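Local coordinates for putative C39-like peptidase (Bacillus anthracis, PDB 3ERV), which is of unknown function but probably cleaves peptide bonds as a cysteine peptidase of the C39-like family in the papain-like clan CA, at residues 103-106 with 107-110; 206-209 with 210-213. All coordinates share one frame; numbering follows the deposited sequence.

Contact 1 (103-106 with 107-110); sequences SGYG and VYHG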
ATOM      1  N   SER A 103       4.532  -1.755 -19.819  1.00 46.66           N
ATOM      2  CA  SER A 103       4.261  -0.563 -18.994  1.00 47.35           C
ATOM      3  C   SER A 103       3.308  -0.840 -17.850  1.00 45.76           C
ATOM      4  O   SER A 103       2.350  -1.584 -18.023  1.00 45.36           O
ATOM      5  CB  SER A 103       3.617   0.533 -19.844  1.00 46.78           C
ATOM      6  OG  SER A 103       4.446   0.804 -20.943  1.00 52.53           O
ATOM      7  N   GLY A 104       3.523  -0.164 -16.717  1.00 45.23           N
ATOM      8  CA  GLY A 104       2.593  -0.238 -15.595  1.00 44.51           C
ATOM      9  C   GLY A 104       3.003   0.704 -14.497  1.00 45.46           C
ATOM     10  O   GLY A 104       4.128   1.246 -14.491  1.00 45.18           O
ATOM     11  N   TYR A 105       2.110   0.937 -13.548  1.00 44.35           N
ATOM     12  CA  TYR A 105       2.440   1.812 -12.469  1.00 43.49           C
ATOM     13  C   TYR A 105       2.104   1.164 -11.098  1.00 44.01           C
ATOM     14  O   TYR A 105       2.980   0.580 -10.446  1.00 42.89           O
ATOM     15  CB  TYR A 105       1.718   3.163 -12.684  1.00 44.05           C
ATOM     16  CG  TYR A 105       1.890   4.120 -11.513  1.00 43.43           C
ATOM     17  CD1 TYR A 105       3.171   4.545 -11.124  1.00 44.60           C
ATOM     18  CD2 TYR A 105       0.789   4.609 -10.807  1.00 42.60           C
ATOM     19  CE1 TYR A 105       3.349   5.415 -10.053  1.00 43.02           C
ATOM     20  CE2 TYR A 105       0.957   5.475  -9.722  1.00 43.03           C
ATOM     21  CZ  TYR A 105       2.271   5.885  -9.376  1.00 43.51           C
ATOM     22  OH  TYR A 105       2.511   6.759  -8.344  1.00 47.87           O
ATOM     23  N   GLY A 106       0.827   1.206 -10.698  1.00 43.41           N
ATOM     24  CA  GLY A 106       0.425   0.712  -9.365  1.00 43.46           C
ATOM     25  C   GLY A 106      -1.043   1.038  -9.224  1.00 43.46           C
ATOM     26  O   GLY A 106      -1.726   1.332 -10.222  1.00 43.64           O
ATOM     27  N   VAL A 107      -1.529   1.021  -7.994  1.00 43.66           N
ATOM     28  CA  VAL A 107      -2.945   1.213  -7.739  1.00 44.01           C
ATOM     29  C   VAL A 107      -3.027   1.977  -6.430  1.00 44.75           C
ATOM     30  O   VAL A 107      -2.186   1.798  -5.549  1.00 46.91           O
ATOM     31  CB  VAL A 107      -3.711  -0.147  -7.655  1.00 43.21           C
ATOM     32  CG1 VAL A 107      -3.158  -0.981  -6.493  1.00 44.77           C
ATOM     33  CG2 VAL A 107      -5.206   0.096  -7.450  1.00 41.75           C
ATOM     34  N   TYR A 108      -4.014   2.854  -6.303  1.00 45.01           N
ATOM     35  CA  TYR A 108      -4.126   3.676  -5.112  1.00 45.14           C
ATOM     36  C   TYR A 108      -5.178   3.091  -4.153  1.00 45.52           C
ATOM     37  O   TYR A 108      -5.690   1.998  -4.357  1.00 44.38           O
ATOM     38  CB  TYR A 108      -4.399   5.138  -5.492  1.00 45.54           C
ATOM     39  CG  TYR A 108      -3.155   5.907  -5.942  1.00 46.26           C
ATOM     40  CD1 TYR A 108      -1.892   5.298  -5.902  1.00 45.53           C
ATOM     41  CD2 TYR A 108      -3.228   7.266  -6.365  1.00 48.09           C
ATOM     42  CE1 TYR A 108      -0.742   5.974  -6.286  1.00 44.29           C
ATOM     43  CE2 TYR A 108      -2.063   7.967  -6.749  1.00 46.05           C
ATOM     44  CZ  TYR A 108      -0.811   7.302  -6.698  1.00 46.25           C
ATOM     45  OH  TYR A 108       0.391   7.928  -7.066  1.00 49.03           O
ATOM     46  N   HIS A 109      -5.495   3.826  -3.098  1.00 45.93           N
ATOM     47  CA  HIS A 109      -6.276   3.292  -2.019  1.00 45.97           C
ATOM     48  C   HIS A 109      -7.724   2.860  -2.399  1.00 46.14           C
ATOM     49  O   HIS A 109      -8.237   1.895  -1.851  1.00 45.55           O
ATOM     50  CB  HIS A 109      -6.290   4.296  -0.853  1.00 46.45           C
ATOM     51  CG  HIS A 109      -7.152   5.494  -1.111  1.00 45.56           C
ATOM     52  ND1 HIS A 109      -8.469   5.562  -0.697  1.00 48.08           N
ATOM     53  CD2 HIS A 109      -6.904   6.651  -1.771  1.00 45.70           C
ATOM     54  CE1 HIS A 109      -8.993   6.720  -1.083  1.00 48.04           C
ATOM     55  NE2 HIS A 109      -8.060   7.400  -1.732  1.00 49.95           N
ATOM     56  N   GLY A 110      -8.388   3.557  -3.320  1.00 46.38           N
ATOM     57  CA  GLY A 110      -9.811   3.220  -3.598  1.00 46.00           C
ATOM     58  C   GLY A 110     -10.028   1.767  -4.044  1.00 45.99           C
ATOM     59  O   GLY A 110     -10.718   0.949  -3.377  1.00 46.65           O
TER
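Tyr105 and Tyr108, three residues apart, meet through their phenolic oxygens on the extended approach to helix 109-119, in the papain-like fold expected of a C39-like peptidase. Walking from Ser103, the chain runs beside strand 93-94: Ser103 is backbone hydrogen-bonded to Asn96, beyond the strand, and Tyr105 and Gly106 both to Val94 within it. In Tyr105, CG lies anti to the amide nitrogen and beside the carbonyl carbon (chi1 174°), and from there the hydroxyl end of the ring reaches Tyr108. The ring planes are oblique, at 69°, with centroids 6.0 Å apart. The nearest carbons, Tyr105 CE2 and Tyr108 CE1, are 3.9 Å from each other. Each hydroxyl lies at the edge of the other ring, near its plane.

Gly106, without a side chain, leads on to Val107, whose amide is bonded to Glu51 OE2 and whose side chain rests on Phe93. Tyr108 then takes the N-cap position of the helix. Both tyrosines are buried, and each hydroxyl has a further partner: Tyr108 OH binds Ser172 O, while Tyr105 OH has a weak bond with Thr174 N. The pair thereby ties the loop to strand 169-173 and the residue just beyond it. Between the two rings runs a single hydrogen bond, Tyr105 OH to Tyr108 OH at 2.7 Å, in which either oxygen could be the donor.

Contact 2 (206-209 with 210-213); sequences REKF and EQAW
Four consecutive i to i+4 bonds join 206-209 to 210-213 as regular alpha helix, from Glu210 N to Arg206 O (2.9 Å) through to Trp213 N on Phe209 O (3.0 Å). The side chains of Arg206 and Glu210 repeat this spacing one layer further out. Arg206 is extended from CG to NE, and its NE donates to Glu210 OE2 at 3.2 Å in a salt bridge. The bond is bent, with an N-H...O angle of 145°: OE2 is met on its syn side but 32° out of the carboxylate plane, and the guanidinium and carboxylate are turned 54° against each other. Arg206 CG also passes 3.3 Å from Glu210 OE2. With CG of Glu210 lying anti to its carbonyl carbon, the acid is directed back toward the first turn, its own CG 3.1 Å from Arg206 O. The stronger polar partners lie outside the two turns: Tyr136 OH hydrogen-bonds to Glu210 OE2, and Arg206 NH1 to Asp186 O.

This is an amphipathic helix laid against the antiparallel sheet. Phe209 rests on Ile147, Val190 and Ile192, and Ala212 on Thr149 and Asn150. Trp213 packs on Ile147 and on Ile132 and Leu135 of helix 132-140, with NE1 donating to Gln219 O. On the more exposed flank Glu207 and Gln211 cross, Glu207 OE2 lying 3.7 Å from Gln211 NE2, their carboxylate and amide planes steeply inclined to each other.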
ATOM      1  N   ARG A 206      11.233   7.449  11.615  1.00 63.54           N
ATOM      2  CA  ARG A 206       9.821   7.739  11.725  1.00 64.33           C
ATOM      3  C   ARG A 206       9.377   9.026  11.030  1.00 64.55           C
ATOM      4  O   ARG A 206       8.412   9.027  10.231  1.00 64.58           O
ATOM      5  CB  ARG A 206       9.417   7.733  13.206  1.00 64.04           C
ATOM      6  CG  ARG A 206       7.980   8.119  13.526  1.00 65.50           C
ATOM      7  CD  ARG A 206       7.741   7.826  15.015  1.00 69.36           C
ATOM      8  NE  ARG A 206       6.554   8.481  15.538  1.00 72.11           N
ATOM      9  CZ  ARG A 206       5.986   8.164  16.702  1.00 72.28           C
ATOM     10  NH1 ARG A 206       6.517   7.202  17.445  1.00 73.35           N
ATOM     11  NH2 ARG A 206       4.888   8.794  17.117  1.00 69.82           N
ATOM     12  N   GLU A 207      10.059  10.127  11.329  1.00 64.24           N
ATOM     13  CA  GLU A 207       9.555  11.420  10.888  1.00 64.57           C
ATOM     14  C   GLU A 207       9.515  11.534   9.376  1.00 62.95           C
ATOM     15  O   GLU A 207       8.511  11.974   8.817  1.00 63.13           O
ATOM     16  CB  GLU A 207      10.310  12.612  11.512  1.00 65.13           C
ATOM     17  CG  GLU A 207       9.537  13.920  11.322  1.00 69.08           C
ATOM     18  CD  GLU A 207      10.262  15.156  11.848  1.00 76.02           C
ATOM     19  OE1 GLU A 207      10.292  15.357  13.087  1.00 77.88           O
ATOM     20  OE2 GLU A 207      10.779  15.944  11.015  1.00 80.20           O
ATOM     21  N   LYS A 208      10.604  11.151   8.730  1.00 61.83           N
ATOM     22  CA  LYS A 208      10.709  11.164   7.273  1.00 61.74           C
ATOM     23  C   LYS A 208       9.648  10.242   6.633  1.00 61.59           C
ATOM     24  O   LYS A 208       9.019  10.576   5.618  1.00 61.09           O
ATOM     25  CB  LYS A 208      12.097  10.671   6.874  1.00 61.96           C
ATOM     26  CG  LYS A 208      13.254  11.631   7.218  1.00 63.39           C
ATOM     27  CD  LYS A 208      13.489  12.589   6.084  1.00 66.02           C
ATOM     28  CE  LYS A 208      13.521  14.063   6.556  1.00 70.52           C
ATOM     29  NZ  LYS A 208      12.148  14.727   6.651  1.00 69.59           N
ATOM     30  N   PHE A 209       9.477   9.072   7.250  1.00 61.26           N
ATOM     31  CA  PHE A 209       8.425   8.123   6.901  1.00 60.49           C
ATOM     32  C   PHE A 209       7.054   8.771   6.865  1.00 60.14           C
ATOM     33  O   PHE A 209       6.305   8.638   5.880  1.00 60.37           O
ATOM     34  CB  PHE A 209       8.400   6.950   7.890  1.00 60.19           C
ATOM     35  CG  PHE A 209       7.406   5.869   7.507  1.00 59.88           C
ATOM     36  CD1 PHE A 209       7.805   4.785   6.752  1.00 59.75           C
ATOM     37  CD2 PHE A 209       6.072   5.971   7.872  1.00 57.73           C
ATOM     38  CE1 PHE A 209       6.896   3.802   6.396  1.00 60.03           C
ATOM     39  CE2 PHE A 209       5.161   5.002   7.530  1.00 57.96           C
ATOM     40  CZ  PHE A 209       5.570   3.916   6.791  1.00 58.15           C
ATOM     41  N   GLU A 210       6.722   9.491   7.925  1.00 59.67           N
ATOM     42  CA  GLU A 210       5.400  10.077   8.017  1.00 59.24           C
ATOM     43  C   GLU A 210       5.188  11.132   6.954  1.00 58.82           C
ATOM     44  O   GLU A 210       4.075  11.296   6.430  1.00 58.62           O
ATOM     45  CB  GLU A 210       5.188  10.687   9.402  1.00 59.70           C
ATOM     46  CG  GLU A 210       5.408   9.727  10.559  1.00 60.87           C
ATOM     47  CD  GLU A 210       5.286  10.431  11.909  1.00 62.62           C
ATOM     48  OE1 GLU A 210       5.335  11.677  11.911  1.00 66.64           O
ATOM     49  OE2 GLU A 210       5.153   9.764  12.964  1.00 62.82           O
ATOM     50  N   GLN A 211       6.258  11.868   6.654  1.00 58.71           N
ATOM     51  CA  GLN A 211       6.185  12.988   5.708  1.00 57.52           C
ATOM     52  C   GLN A 211       6.043  12.476   4.279  1.00 56.51           C
ATOM     53  O   GLN A 211       5.262  13.018   3.475  1.00 56.66           O
ATOM     54  CB  GLN A 211       7.433  13.870   5.832  1.00 57.64           C
ATOM     55  CG  GLN A 211       7.459  14.716   7.091  1.00 58.72           C
ATOM     56  CD  GLN A 211       8.798  15.408   7.293  1.00 63.91           C
ATOM     57  OE1 GLN A 211       9.850  14.926   6.832  1.00 63.73           O
ATOM     58  NE2 GLN A 211       8.773  16.539   7.997  1.00 63.00           N
ATOM     59  N   ALA A 212       6.807  11.433   3.971  1.00 55.20           N
ATOM     60  CA  ALA A 212       6.669  10.708   2.701  1.00 55.18           C
ATOM     61  C   ALA A 212       5.224  10.189   2.502  1.00 54.56           C
ATOM     62  O   ALA A 212       4.643  10.345   1.426  1.00 54.46           O
ATOM     63  CB  ALA A 212       7.683   9.565   2.635  1.00 53.94           C
ATOM     64  N   TRP A 213       4.670   9.588   3.558  1.00 54.63           N
ATOM     65  CA  TRP A 213       3.285   9.027   3.566  1.00 54.29           C
ATOM     66  C   TRP A 213       2.254  10.114   3.283  1.00 54.45           C
ATOM     67  O   TRP A 213       1.382   9.960   2.412  1.00 53.42           O
ATOM     68  CB  TRP A 213       2.960   8.351   4.910  1.00 53.35           C
ATOM     69  CG  TRP A 213       1.544   7.853   4.974  1.00 54.13           C
ATOM     70  CD1 TRP A 213       0.969   6.876   4.193  1.00 54.52           C
ATOM     71  CD2 TRP A 213       0.507   8.323   5.851  1.00 56.87           C
ATOM     72  NE1 TRP A 213      -0.365   6.697   4.554  1.00 54.98           N
ATOM     73  CE2 TRP A 213      -0.670   7.584   5.553  1.00 55.87           C
ATOM     74  CE3 TRP A 213       0.457   9.306   6.852  1.00 57.16           C
ATOM     75  CZ2 TRP A 213      -1.872   7.801   6.218  1.00 58.16           C
ATOM     76  CZ3 TRP A 213      -0.736   9.525   7.513  1.00 57.95           C
ATOM     77  CH2 TRP A 213      -1.885   8.761   7.210  1.00 59.62           C
TER

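How the contacts relate
The two contacts illustrate side chains paired at short sequence spacing: contact 1 joins two phenol hydroxyls at a buried point of a loop, contact 2 opposite charges along a helix. Their centres are 21 Å apart and their nearest atoms about 8 Å, so they do not touch. Gln219 relates them, its OE1 accepting from His109 N at the start of helix 109-119 and its backbone O from Trp213 NE1. Contact 1 is the one placed by the likely active site: Gly106 lies near, without touching, Cys50, His178 and Asp194, whose arrangement is consistent with a catalytic triad. Contact 2, on helix 206-215, relates to that site through strand 189-193, which ends just before Asp194.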